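PDB 3D2Y: N-acetylmuramoyl-L-alanine amidase AmiD from Escherichia coli, which is a zinc-dependent amidase that hydrolyses the link between N-acetylmuramoyl residues and L-amino acids in cell-wall glycopeptides. Local coordinates for residues Lys30-His35 with Asn147-His151; Ala85-Trp90 with Asp153-Arg158. All blocks are in the same frame, centred on the assembly; numbering follows the deposited sequence.

Contact 1 (Lys30-His35 with Asn147-His151); sequences KVLVIH and NVVAH
Val33 and Val149 are bridge partners on two neighbouring parallel strands, 31-36 and 148-150, in the mixed sheet of this PGRP-type zinc amidase. Four backbone hydrogen bonds join the strands. Leu32 N donates to Asn147 O, Val149 N to Leu32 O, and Ile34 N to Val149 O. The last, from His151 N to Ile34 O, is the longest at 3.2 Å.

Three valines meet on one face of the sheet. Val149 CG2 sits between its own backbone N and carbonyl carbon, 3.8 Å from Val31 CG1, and also touches Val33 CG2. The other methyl of Val33, CG1, reaches forward to His151 N. On the opposite face Leu32 CD2 lies 4.3 Å from Val148 CG1, and Trp168 of helix 168-173 packs on Ile34, Val148 and Ala150.

The strand ends bring His35 and His151 together. Both are catalytic zinc ligands, and Asp161 is the third. The edge of the His35 ring meets the face of the His151 ring, with the planes at 63°. His35 CE1 stands 3.3 Å above the His151 ring plane, offset toward its rim. With CG anti to the backbone N (chi1 -164°), the His151 ring turns its face to the His35 edge. Its ND1 bonds to Asp161 and its NE2 to the Ala85 carbonyl, which together fix its rotation. His35 NE2 bonds to His84. An alanine in place of His151 would probably leave the His35 edge without the face it meets, cost the zinc site a ligand and leave the Ala85 carbonyl without this donor.

At the other end, a water donates to Lys30 O at 2.7 Å and accepts from Asn147 ND2 at 3.0 Å.

Contact 2 (Ala85-Trp90 with Asp153-Arg158); sequences AGISAW and DIAPQR
Ile154 reaches across to four residues of the 85-90 segment, and each of its side-chain carbons meets a different one most closely. Ile154 CB lies 3.6 Å from Ala89 O. Ile154 CG2 branches toward Trp90 and rests 3.7 Å from Trp90 CB, with the two side chains crossing at about a right angle. Ile154 CG1 takes the position between the backbone N and the carbonyl carbon (chi1 70°), where it lies 3.9 Å from Ser88 CB. From there the chain runs extended to Ile154 CD1, which ends 3.8 Å from Ala85 CB. Leu96 and Val149 also pack on this isoleucine.

The backbone of Ile154 is held too. Ala89 N donates to Ile154 O at 2.8 Å. Beside it, a water donates to both Ala89 O and Asp153 O.

After the short helix 151-154 the chain makes a type I beta turn, Ala155 to Arg158, closed by the bond from Arg158 N to Ala155 O. The turn brings Arg158 back to the loop at 85-88. Its side chain bends at chi3 and presents the guanidinium edge to Ile87 O. Arg158 NH2 donates to Ile87 O at 2.8 Å, and NE adds a weak bond to the same oxygen. A water donates to Ile87 O and accepts from NE. NH1 bonds to the backbone of the bound peptide, so this arginine links the loop to the substrate.

Ser88 OG donates to Gly86 O within the loop and is also hydrogen-bonded to Leu96 N. At the far end, the Trp90 ring and the Asp153 side chain lie side by side with planes 26° apart. Trp90 CZ3 comes 3.9 Å from Asp153 CB, while the carboxylate bonds to His233, Tyr212 and Ala150 N.

In the fold
The two contacts have their centres 10 Å apart. Their segments alternate along the chain: 30-35, 85-90, 147-151, then 153-158. Contact 1 joins two strands of the central mixed sheet. Contact 2 lies beside it, where the chain leaves strand 148-150 through helix 151-154 and meets the loop before strand 89-90. They touch directly: Val33 CG2 packs 3.7 Å from Ile154 CD1, and Val149 CG1 lies 3.4 Å from Trp90 CE2. Contact 1 supplies two zinc ligands from the strand ends. Contact 2 supplies Arg158, next in sequence to the transition-state stabiliser Lys159. The zinc ligands and Arg158, which bonds to the bound peptide, thus lie on adjoining parts of one domain.

Contact 1 (Lys30-His35 with Asn147-His151)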
ATOM      1  N   LYS A  30      -3.974   5.351  -9.650  1.00  3.11           N
ATOM      2  CA  LYS A  30      -2.773   6.002  -9.158  1.00  3.54           C
ATOM      3  C   LYS A  30      -2.125   5.232  -8.003  1.00  2.06           C
ATOM      4  O   LYS A  30      -0.990   5.515  -7.653  1.00  2.36           O
ATOM      5  CB  LYS A  30      -3.112   7.398  -8.625  1.00  2.33           C
ATOM      6  CG  LYS A  30      -3.743   8.354  -9.687  1.00  4.46           C
ATOM      7  CD  LYS A  30      -4.921   9.127  -9.111  1.00  8.62           C
ATOM      8  CE  LYS A  30      -5.805   9.798 -10.093  1.00  7.79           C
ATOM      9  NZ  LYS A  30      -5.423  11.249 -10.040  1.00  7.66           N
ATOM     10  N   VAL A  31      -2.852   4.270  -7.419  1.00  2.62           N
ATOM     11  CA  VAL A  31      -2.453   3.658  -6.156  1.00  2.00           C
ATOM     12  C   VAL A  31      -2.531   2.128  -6.239  1.00  2.81           C
ATOM     13  O   VAL A  31      -3.464   1.573  -6.857  1.00  4.06           O
ATOM     14  CB  VAL A  31      -3.273   4.258  -4.945  1.00  2.00           C
ATOM     15  CG1 VAL A  31      -2.975   3.537  -3.638  1.00  3.41           C
ATOM     16  CG2 VAL A  31      -3.003   5.805  -4.783  1.00  2.00           C
ATOM     17  N   LEU A  32      -1.503   1.487  -5.708  1.00  2.00           N
ATOM     18  CA  LEU A  32      -1.491   0.010  -5.557  1.00  4.79           C
ATOM     19  C   LEU A  32      -1.456  -0.338  -4.099  1.00  4.71           C
ATOM     20  O   LEU A  32      -0.470  -0.024  -3.397  1.00  5.67           O
ATOM     21  CB  LEU A  32      -0.264  -0.577  -6.245  1.00  3.38           C
ATOM     22  CG  LEU A  32      -0.128  -2.095  -6.279  1.00  6.69           C
ATOM     23  CD1 LEU A  32      -1.406  -2.710  -6.888  1.00  4.15           C
ATOM     24  CD2 LEU A  32       1.162  -2.593  -7.006  1.00  4.41           C
ATOM     25  N   VAL A  33      -2.531  -0.980  -3.631  1.00  6.09           N
ATOM     26  CA  VAL A  33      -2.686  -1.339  -2.220  1.00  2.42           C
ATOM     27  C   VAL A  33      -2.424  -2.863  -1.930  1.00  3.36           C
ATOM     28  O   VAL A  33      -3.050  -3.724  -2.527  1.00  4.70           O
ATOM     29  CB  VAL A  33      -4.099  -0.983  -1.670  1.00  4.10           C
ATOM     30  CG1 VAL A  33      -4.184  -1.319  -0.190  1.00  5.56           C
ATOM     31  CG2 VAL A  33      -4.424   0.505  -1.873  1.00  6.22           C
ATOM     32  N   ILE A  34      -1.529  -3.149  -0.986  1.00  3.77           N
ATOM     33  CA  ILE A  34      -1.216  -4.534  -0.604  1.00  2.65           C
ATOM     34  C   ILE A  34      -1.987  -4.958   0.654  1.00  3.06           C
ATOM     35  O   ILE A  34      -2.002  -4.231   1.651  1.00  4.41           O
ATOM     36  CB  ILE A  34       0.315  -4.747  -0.393  1.00  3.61           C
ATOM     37  CG1 ILE A  34       1.091  -4.191  -1.594  1.00  2.21           C
ATOM     38  CG2 ILE A  34       0.631  -6.207  -0.266  1.00  6.13           C
ATOM     39  CD1 ILE A  34       0.741  -4.877  -2.951  1.00  4.54           C
ATOM     40  N   HIS A  35      -2.608  -6.135   0.588  1.00  3.74           N
ATOM     41  CA  HIS A  35      -3.394  -6.701   1.705  1.00  2.00           C
ATOM     42  C   HIS A  35      -2.906  -8.088   2.039  1.00  2.00           C
ATOM     43  O   HIS A  35      -2.300  -8.740   1.161  1.00  3.67           O
ATOM     44  CB  HIS A  35      -4.881  -6.884   1.287  1.00  5.70           C
ATOM     45  CG  HIS A  35      -5.579  -5.620   0.869  1.00  4.80           C
ATOM     46  ND1 HIS A  35      -6.343  -4.876   1.744  1.00  2.43           N
ATOM     47  CD2 HIS A  35      -5.661  -5.002  -0.334  1.00  6.51           C
ATOM     48  CE1 HIS A  35      -6.835  -3.832   1.103  1.00  2.84           C
ATOM     49  NE2 HIS A  35      -6.421  -3.873  -0.155  1.00  5.41           N
ATOM     50  N   ASN A 147       3.154   5.593  -3.914  1.00  4.29           N
ATOM     51  CA  ASN A 147       1.762   5.175  -4.001  1.00  3.53           C
ATOM     52  C   ASN A 147       1.592   3.650  -4.093  1.00  4.27           C
ATOM     53  O   ASN A 147       0.521   3.139  -4.423  1.00  5.83           O
ATOM     54  CB  ASN A 147       1.086   5.961  -5.139  1.00  2.13           C
ATOM     55  CG  ASN A 147       0.961   7.438  -4.800  1.00  6.29           C
ATOM     56  OD1 ASN A 147       0.727   7.789  -3.661  1.00  8.05           O
ATOM     57  ND2 ASN A 147       1.127   8.302  -5.789  1.00  6.30           N
ATOM     58  N   VAL A 148       2.655   2.916  -3.760  1.00  8.41           N
ATOM     59  CA  VAL A 148       2.517   1.481  -3.465  1.00  6.11           C
ATOM     60  C   VAL A 148       2.435   1.350  -1.926  1.00  7.04           C
ATOM     61  O   VAL A 148       3.402   1.622  -1.227  1.00  6.41           O
ATOM     62  CB  VAL A 148       3.742   0.668  -4.019  1.00  8.20           C
ATOM     63  CG1 VAL A 148       3.473  -0.813  -3.843  1.00  4.69           C
ATOM     64  CG2 VAL A 148       3.999   1.036  -5.488  1.00  4.54           C
ATOM     65  N   VAL A 149       1.272   0.993  -1.396  1.00  4.71           N
ATOM     66  CA  VAL A 149       1.023   1.207   0.035  1.00  4.34           C
ATOM     67  C   VAL A 149       0.423  -0.019   0.651  1.00  7.73           C
ATOM     68  O   VAL A 149      -0.107  -0.924  -0.052  1.00  6.32           O
ATOM     69  CB  VAL A 149       0.040   2.398   0.299  1.00  2.00           C
ATOM     70  CG1 VAL A 149       0.687   3.759  -0.116  1.00  5.88           C
ATOM     71  CG2 VAL A 149      -1.343   2.152  -0.448  1.00  3.12           C
ATOM     72  N   ALA A 150       0.533  -0.038   1.967  1.00  6.98           N
ATOM     73  CA  ALA A 150      -0.172  -0.980   2.806  1.00  4.67           C
ATOM     74  C   ALA A 150      -1.587  -0.488   3.008  1.00  3.72           C
ATOM     75  O   ALA A 150      -1.850   0.702   3.058  1.00  2.98           O
ATOM     76  CB  ALA A 150       0.524  -1.056   4.193  1.00  5.73           C
ATOM     77  N   HIS A 151      -2.506  -1.423   3.178  1.00  2.03           N
ATOM     78  CA  HIS A 151      -3.844  -1.031   3.625  1.00  5.58           C
ATOM     79  C   HIS A 151      -3.762  -0.227   4.948  1.00  2.00           C
ATOM     80  O   HIS A 151      -4.535   0.723   5.192  1.00  6.50           O
ATOM     81  CB  HIS A 151      -4.606  -2.288   3.877  1.00  2.00           C
ATOM     82  CG  HIS A 151      -6.098  -2.109   3.972  1.00  2.04           C
ATOM     83  ND1 HIS A 151      -6.932  -3.128   4.384  1.00  3.96           N
ATOM     84  CD2 HIS A 151      -6.903  -1.064   3.679  1.00  3.19           C
ATOM     85  CE1 HIS A 151      -8.189  -2.723   4.324  1.00  5.96           C
ATOM     86  NE2 HIS A 151      -8.193  -1.468   3.921  1.00  5.69           N
TER
HETATM   87  O   HOH W   1       1.005   7.142  -8.532  1.00  5.99           O

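Contact 2 (Ala85-Trp90 with Asp153-Arg158)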
ATOM      1  N   ALA A  85     -10.299  -1.258  -0.135  1.00  4.11           N
ATOM      2  CA  ALA A  85      -9.711  -0.192   0.720  1.00  2.57           C
ATOM      3  C   ALA A  85     -10.630   0.252   1.862  1.00  2.00           C
ATOM      4  O   ALA A  85     -10.159   0.618   2.964  1.00  2.41           O
ATOM      5  CB  ALA A  85      -9.330   1.036  -0.136  1.00  3.81           C
ATOM      6  N   GLY A  86     -11.933   0.299   1.582  1.00  4.78           N
ATOM      7  CA  GLY A  86     -12.887   0.852   2.531  1.00  2.00           C
ATOM      8  C   GLY A  86     -12.694   2.332   2.819  1.00  4.34           C
ATOM      9  O   GLY A  86     -12.183   3.105   1.973  1.00  4.48           O
ATOM     10  N   ILE A  87     -13.142   2.753   4.008  1.00  2.00           N
ATOM     11  CA  ILE A  87     -12.913   4.138   4.457  1.00  2.00           C
ATOM     12  C   ILE A  87     -11.422   4.361   4.555  1.00  2.48           C
ATOM     13  O   ILE A  87     -10.751   3.624   5.275  1.00  2.40           O
ATOM     14  CB  ILE A  87     -13.581   4.409   5.818  1.00  6.84           C
ATOM     15  CG1 ILE A  87     -15.104   4.329   5.648  1.00 11.44           C
ATOM     16  CG2 ILE A  87     -13.150   5.771   6.408  1.00  4.46           C
ATOM     17  CD1 ILE A  87     -15.809   3.843   6.906  1.00  8.90           C
ATOM     18  N   SER A  88     -10.902   5.350   3.803  1.00  2.00           N
ATOM     19  CA  SER A  88      -9.474   5.393   3.544  1.00  3.22           C
ATOM     20  C   SER A  88      -9.042   6.797   3.137  1.00  4.56           C
ATOM     21  O   SER A  88      -9.871   7.616   2.720  1.00  3.57           O
ATOM     22  CB  SER A  88      -9.085   4.387   2.431  1.00  2.00           C
ATOM     23  OG  SER A  88      -9.962   4.513   1.310  1.00  2.00           O
ATOM     24  N   ALA A  89      -7.743   7.055   3.293  1.00  5.66           N
ATOM     25  CA  ALA A  89      -7.112   8.346   2.981  1.00  5.04           C
ATOM     26  C   ALA A  89      -5.615   8.156   2.664  1.00  5.50           C
ATOM     27  O   ALA A  89      -4.910   7.452   3.387  1.00  3.47           O
ATOM     28  CB  ALA A  89      -7.318   9.345   4.148  1.00  7.06           C
ATOM     29  N   TRP A  90      -5.163   8.730   1.550  1.00  3.14           N
ATOM     30  CA  TRP A  90      -3.747   8.711   1.174  1.00  2.00           C
ATOM     31  C   TRP A  90      -3.381   9.951   0.349  1.00  5.34           C
ATOM     32  O   TRP A  90      -3.950  10.192  -0.737  1.00  2.46           O
ATOM     33  CB  TRP A  90      -3.389   7.424   0.393  1.00  3.41           C
ATOM     34  CG  TRP A  90      -1.925   7.286   0.222  1.00  6.59           C
ATOM     35  CD1 TRP A  90      -1.225   7.311  -0.968  1.00  6.98           C
ATOM     36  CD2 TRP A  90      -0.948   7.140   1.266  1.00  4.44           C
ATOM     37  NE1 TRP A  90       0.131   7.164  -0.720  1.00  3.41           N
ATOM     38  CE2 TRP A  90       0.330   7.081   0.638  1.00  3.71           C
ATOM     39  CE3 TRP A  90      -1.022   7.063   2.673  1.00  5.07           C
ATOM     40  CZ2 TRP A  90       1.518   6.948   1.372  1.00  6.44           C
ATOM     41  CZ3 TRP A  90       0.173   6.947   3.411  1.00  5.06           C
ATOM     42  CH2 TRP A  90       1.421   6.898   2.753  1.00  4.67           C
ATOM     43  N   ASP A 153      -1.583   1.748   5.792  1.00  3.49           N
ATOM     44  CA  ASP A 153      -1.146   3.111   5.489  1.00  4.18           C
ATOM     45  C   ASP A 153      -2.365   3.998   5.213  1.00  8.82           C
ATOM     46  O   ASP A 153      -2.339   5.207   5.513  1.00  7.34           O
ATOM     47  CB  ASP A 153      -0.214   3.150   4.279  1.00  3.90           C
ATOM     48  CG  ASP A 153       1.139   2.456   4.533  1.00  7.00           C
ATOM     49  OD1 ASP A 153       1.603   2.388   5.691  1.00  6.36           O
ATOM     50  OD2 ASP A 153       1.748   1.985   3.550  1.00  5.42           O
ATOM     51  N   ILE A 154      -3.412   3.424   4.605  1.00  2.59           N
ATOM     52  CA  ILE A 154      -4.521   4.256   4.101  1.00  3.79           C
ATOM     53  C   ILE A 154      -5.711   4.231   5.047  1.00  4.95           C
ATOM     54  O   ILE A 154      -6.617   5.063   4.929  1.00  2.01           O
ATOM     55  CB  ILE A 154      -4.954   3.894   2.664  1.00  3.59           C
ATOM     56  CG1 ILE A 154      -5.654   2.526   2.605  1.00  2.00           C
ATOM     57  CG2 ILE A 154      -3.785   4.021   1.726  1.00  7.70           C
ATOM     58  CD1 ILE A 154      -5.959   2.101   1.146  1.00  3.35           C
ATOM     59  N   ALA A 155      -5.701   3.274   5.977  1.00  4.77           N
ATOM     60  CA  ALA A 155      -6.695   3.187   7.066  1.00  2.95           C
ATOM     61  C   ALA A 155      -6.051   2.782   8.406  1.00  4.57           C
ATOM     62  O   ALA A 155      -6.357   1.677   8.930  1.00  3.11           O
ATOM     63  CB  ALA A 155      -7.760   2.121   6.714  1.00  2.86           C
ATOM     64  N   PRO A 156      -5.140   3.604   8.929  1.00  4.50           N
ATOM     65  CA  PRO A 156      -4.311   3.199  10.088  1.00  5.46           C
ATOM     66  C   PRO A 156      -5.078   2.878  11.357  1.00  7.44           C
ATOM     67  O   PRO A 156      -4.591   2.075  12.166  1.00 11.16           O
ATOM     68  CB  PRO A 156      -3.343   4.380  10.293  1.00  2.91           C
ATOM     69  CG  PRO A 156      -3.940   5.485   9.519  1.00  5.25           C
ATOM     70  CD  PRO A 156      -4.728   4.922   8.413  1.00  5.83           C
ATOM     71  N   GLN A 157      -6.269   3.454  11.524  1.00  7.82           N
ATOM     72  CA  GLN A 157      -7.055   3.171  12.743  1.00  6.56           C
ATOM     73  C   GLN A 157      -7.770   1.827  12.636  1.00  8.54           C
ATOM     74  O   GLN A 157      -8.267   1.333  13.656  1.00 10.18           O
ATOM     75  CB  GLN A 157      -8.137   4.228  13.000  1.00  8.01           C
ATOM     76  CG  GLN A 157      -7.637   5.679  13.123  1.00  9.32           C
ATOM     77  CD  GLN A 157      -6.621   5.845  14.239  1.00 10.33           C
ATOM     78  OE1 GLN A 157      -6.737   5.217  15.288  1.00  6.61           O
ATOM     79  NE2 GLN A 157      -5.628   6.704  14.022  1.00  9.86           N
ATOM     80  N   ARG A 158      -7.897   1.284  11.418  1.00  8.88           N
ATOM     81  CA  ARG A 158      -8.768   0.119  11.195  1.00  6.16           C
ATOM     82  C   ARG A 158      -8.024  -1.146  10.861  1.00  6.15           C
ATOM     83  O   ARG A 158      -8.551  -2.247  11.080  1.00  6.16           O
ATOM     84  CB  ARG A 158      -9.779   0.377  10.061  1.00  7.23           C
ATOM     85  CG  ARG A 158     -10.785   1.517  10.364  1.00  9.42           C
ATOM     86  CD  ARG A 158     -11.921   1.588   9.319  1.00  6.46           C
ATOM     87  NE  ARG A 158     -11.447   1.748   7.933  1.00  5.90           N
ATOM     88  CZ  ARG A 158     -11.420   0.746   7.049  1.00  8.43           C
ATOM     89  NH1 ARG A 158     -11.868  -0.442   7.401  1.00  7.40           N
ATOM     90  NH2 ARG A 158     -10.981   0.931   5.799  1.00  7.46           N
TER
HETATM   91  O   HOH W   2     -10.379   4.370   7.995  1.00 10.91           O
HETATM   92  O   HOH W   3      -4.026   7.110   6.098  1.00  5.58           O